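Local coordinates for phenazine biosynthesis protein, PhzF family (Bacillus anthracis, PDB 3EDN), which is a PhzF-family protein with a diaminopimelate epimerase-like fold, probably an isomerase-type enzyme related to those of phenazine biosynthesis, at residues Leu153-Gly158 / Trp163-Pro168. Residues are numbered along the deposited sequence; the frame is centred on the assembly and turned at random.
Sequences LPIVYG and WTVIVP. With SO4 (sulfate ion), chain F.
Val156 and Gly158 pair with Ile166 and Thr164 in an antiparallel beta hairpin of the diaminopimelate epimerase-like fold, set between strand 127-130 on one flank and strand 196-201 on the other. Four backbone hydrogen bonds lace it together. The turn-side pair is straight: Gly158 N gives to Thr164 O at 2.8 Å with an N-H...O angle of 168°, and Thr164 N returns a bond to Gly158 O. The Val156-Ile166 pair is less even, with Val156 N 3.2 Å from Ile166 O.

Between these two hydrogen-bonded pairs sits the tight part, the non-hydrogen-bonded pair Tyr157 and Val165. Their side chains run side by side, and Val165 CG2 lies 3.6 Å from both CD1 and CE1 of the tyrosine, approaching the ring obliquely. Val165 CG1, anti to the backbone N (chi1 -172°), points the other way along the strand and lies 3.7 Å from Ile155 CG2. On the reverse face Val156 CG2 touches Ile166 CB more loosely, but Val156 is buried, touched by Tyr239 and Phe128.

Leu153 at one end of the contact and Trp163 at the other are partly exposed. At the first, regular pairing has given way to loop, and the buried Pro168 ring packs on Leu153, Pro168 CG 3.6 Å from Leu153 CB; Tyr239 of helix 230-244 touches both residues. At the other, the CE3-CZ3 edge of the Trp163 ring lies against the backbone of Tyr157 and Gly158, with the Tyr157 carbonyl carbon at the edge, in the ring plane, while Trp163 N donates to a sulfate, probably from the crystallisation liquor, 2.8 Å from N to O3.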
loop_
_atom_site.group_PDB
_atom_site.type_symbol
_atom_site.label_atom_id
_atom_site.label_comp_id
_atom_site.label_asym_id
_atom_site.label_seq_id
_atom_site.Cartn_x
_atom_site.Cartn_y
_atom_site.Cartn_z
ATOM N N LEU A 153 -4.858 23.739 -41.715
ATOM C CA LEU A 153 -5.251 22.647 -40.830
ATOM C C LEU A 153 -5.946 23.222 -39.600
ATOM O O LEU A 153 -5.552 24.296 -39.109
ATOM C CB LEU A 153 -4.006 21.829 -40.427
ATOM C CG LEU A 153 -3.383 20.942 -41.520
ATOM C CD1 LEU A 153 -2.151 20.225 -41.000
ATOM C CD2 LEU A 153 -4.405 19.947 -42.025
ATOM N N PRO A 154 -6.979 22.521 -39.103
ATOM C CA PRO A 154 -7.792 23.031 -38.002
ATOM C C PRO A 154 -7.157 22.928 -36.626
ATOM O O PRO A 154 -6.425 21.978 -36.337
ATOM C CB PRO A 154 -9.069 22.173 -38.061
ATOM C CG PRO A 154 -8.649 20.903 -38.704
ATOM C CD PRO A 154 -7.475 21.228 -39.611
ATOM N N ILE A 155 -7.432 23.926 -35.802
ATOM C CA ILE A 155 -7.087 23.883 -34.386
ATOM C C ILE A 155 -8.223 23.158 -33.689
ATOM O O ILE A 155 -9.398 23.523 -33.856
ATOM C CB ILE A 155 -6.897 25.290 -33.801
ATOM C CG1 ILE A 155 -5.845 26.074 -34.599
ATOM C CG2 ILE A 155 -6.525 25.206 -32.322
ATOM C CD1 ILE A 155 -5.847 27.592 -34.294
ATOM N N VAL A 156 -7.895 22.104 -32.944
ATOM C CA VAL A 156 -8.917 21.313 -32.274
ATOM C C VAL A 156 -8.449 20.881 -30.896
ATOM O O VAL A 156 -7.251 20.753 -30.648
ATOM C CB VAL A 156 -9.296 20.036 -33.066
ATOM C CG1 VAL A 156 -9.850 20.396 -34.432
ATOM C CG2 VAL A 156 -8.097 19.071 -33.185
ATOM N N TYR A 157 -9.402 20.681 -30.003
ATOM C CA TYR A 157 -9.176 19.940 -28.765
ATOM C C TYR A 157 -9.261 18.481 -29.149
ATOM O O TYR A 157 -10.153 18.097 -29.906
ATOM C CB TYR A 157 -10.306 20.209 -27.765
ATOM C CG TYR A 157 -10.399 21.616 -27.217
ATOM C CD1 TYR A 157 -9.602 22.019 -26.145
ATOM C CD2 TYR A 157 -11.297 22.539 -27.753
ATOM C CE1 TYR A 157 -9.681 23.316 -25.622
ATOM C CE2 TYR A 157 -11.386 23.834 -27.242
ATOM C CZ TYR A 157 -10.574 24.209 -26.177
ATOM O OH TYR A 157 -10.657 25.476 -25.657
ATOM N N GLY A 158 -8.348 17.667 -28.631
ATOM C CA GLY A 158 -8.371 16.232 -28.890
ATOM C C GLY A 158 -8.012 15.431 -27.648
ATOM O O GLY A 158 -7.260 15.894 -26.792
ATOM N N TRP A 163 -7.147 15.630 -22.468
ATOM C CA TRP A 163 -7.436 16.676 -23.443
ATOM C C TRP A 163 -6.236 17.571 -23.708
ATOM O O TRP A 163 -5.650 18.141 -22.776
ATOM C CB TRP A 163 -8.622 17.541 -22.989
ATOM C CG TRP A 163 -9.964 16.873 -23.151
ATOM C CD1 TRP A 163 -10.731 16.310 -22.166
ATOM C CD2 TRP A 163 -10.688 16.691 -24.377
ATOM N NE1 TRP A 163 -11.878 15.778 -22.704
ATOM C CE2 TRP A 163 -11.886 16.014 -24.057
ATOM C CE3 TRP A 163 -10.439 17.040 -25.717
ATOM C CZ2 TRP A 163 -12.826 15.670 -25.022
ATOM C CZ3 TRP A 163 -11.380 16.704 -26.680
ATOM C CH2 TRP A 163 -12.562 16.024 -26.324
ATOM N N THR A 164 -5.889 17.703 -24.989
ATOM C CA THR A 164 -4.853 18.643 -25.433
ATOM C C THR A 164 -5.390 19.436 -26.636
ATOM O O THR A 164 -6.359 19.021 -27.260
ATOM C CB THR A 164 -3.536 17.899 -25.777
ATOM O OG1 THR A 164 -2.447 18.822 -25.795
ATOM C CG2 THR A 164 -3.639 17.160 -27.120
ATOM N N VAL A 165 -4.779 20.574 -26.938
ATOM C CA VAL A 165 -5.158 21.353 -28.121
ATOM C C VAL A 165 -4.097 21.157 -29.187
ATOM O O VAL A 165 -2.924 21.513 -28.986
ATOM C CB VAL A 165 -5.301 22.875 -27.823
ATOM C CG1 VAL A 165 -5.890 23.599 -29.027
ATOM C CG2 VAL A 165 -6.191 23.113 -26.602
ATOM N N ILE A 166 -4.503 20.574 -30.313
ATOM C CA ILE A 166 -3.614 20.433 -31.448
ATOM C C ILE A 166 -3.628 21.764 -32.216
ATOM O O ILE A 166 -4.672 22.162 -32.739
ATOM C CB ILE A 166 -4.089 19.290 -32.379
ATOM C CG1 ILE A 166 -4.093 17.925 -31.647
ATOM C CG2 ILE A 166 -3.232 19.232 -33.638
ATOM C CD1 ILE A 166 -2.700 17.509 -31.107
ATOM N N VAL A 167 -2.481 22.440 -32.266
ATOM C CA VAL A 167 -2.330 23.746 -32.902
ATOM C C VAL A 167 -1.332 23.658 -34.073
ATOM O O VAL A 167 -0.108 23.707 -33.864
ATOM C CB VAL A 167 -1.810 24.785 -31.892
ATOM C CG1 VAL A 167 -1.744 26.172 -32.539
ATOM C CG2 VAL A 167 -2.706 24.824 -30.663
ATOM N N PRO A 168 -1.842 23.507 -35.303
ATOM C CA PRO A 168 -0.929 23.447 -36.453
ATOM C C PRO A 168 -0.179 24.767 -36.673
ATOM O O PRO A 168 -0.808 25.839 -36.761
ATOM C CB PRO A 168 -1.861 23.131 -37.630
ATOM C CG PRO A 168 -3.095 22.470 -36.975
ATOM C CD PRO A 168 -3.248 23.270 -35.699
HETATM S S SO4 F . -7.586 15.694 -18.643
HETATM O O1 SO4 F . -8.065 14.723 -17.658
HETATM O O2 SO4 F . -6.152 15.536 -18.824
HETATM O O3 SO4 F . -8.320 15.547 -19.879
HETATM O O4 SO4 F . -7.838 17.046 -18.162
#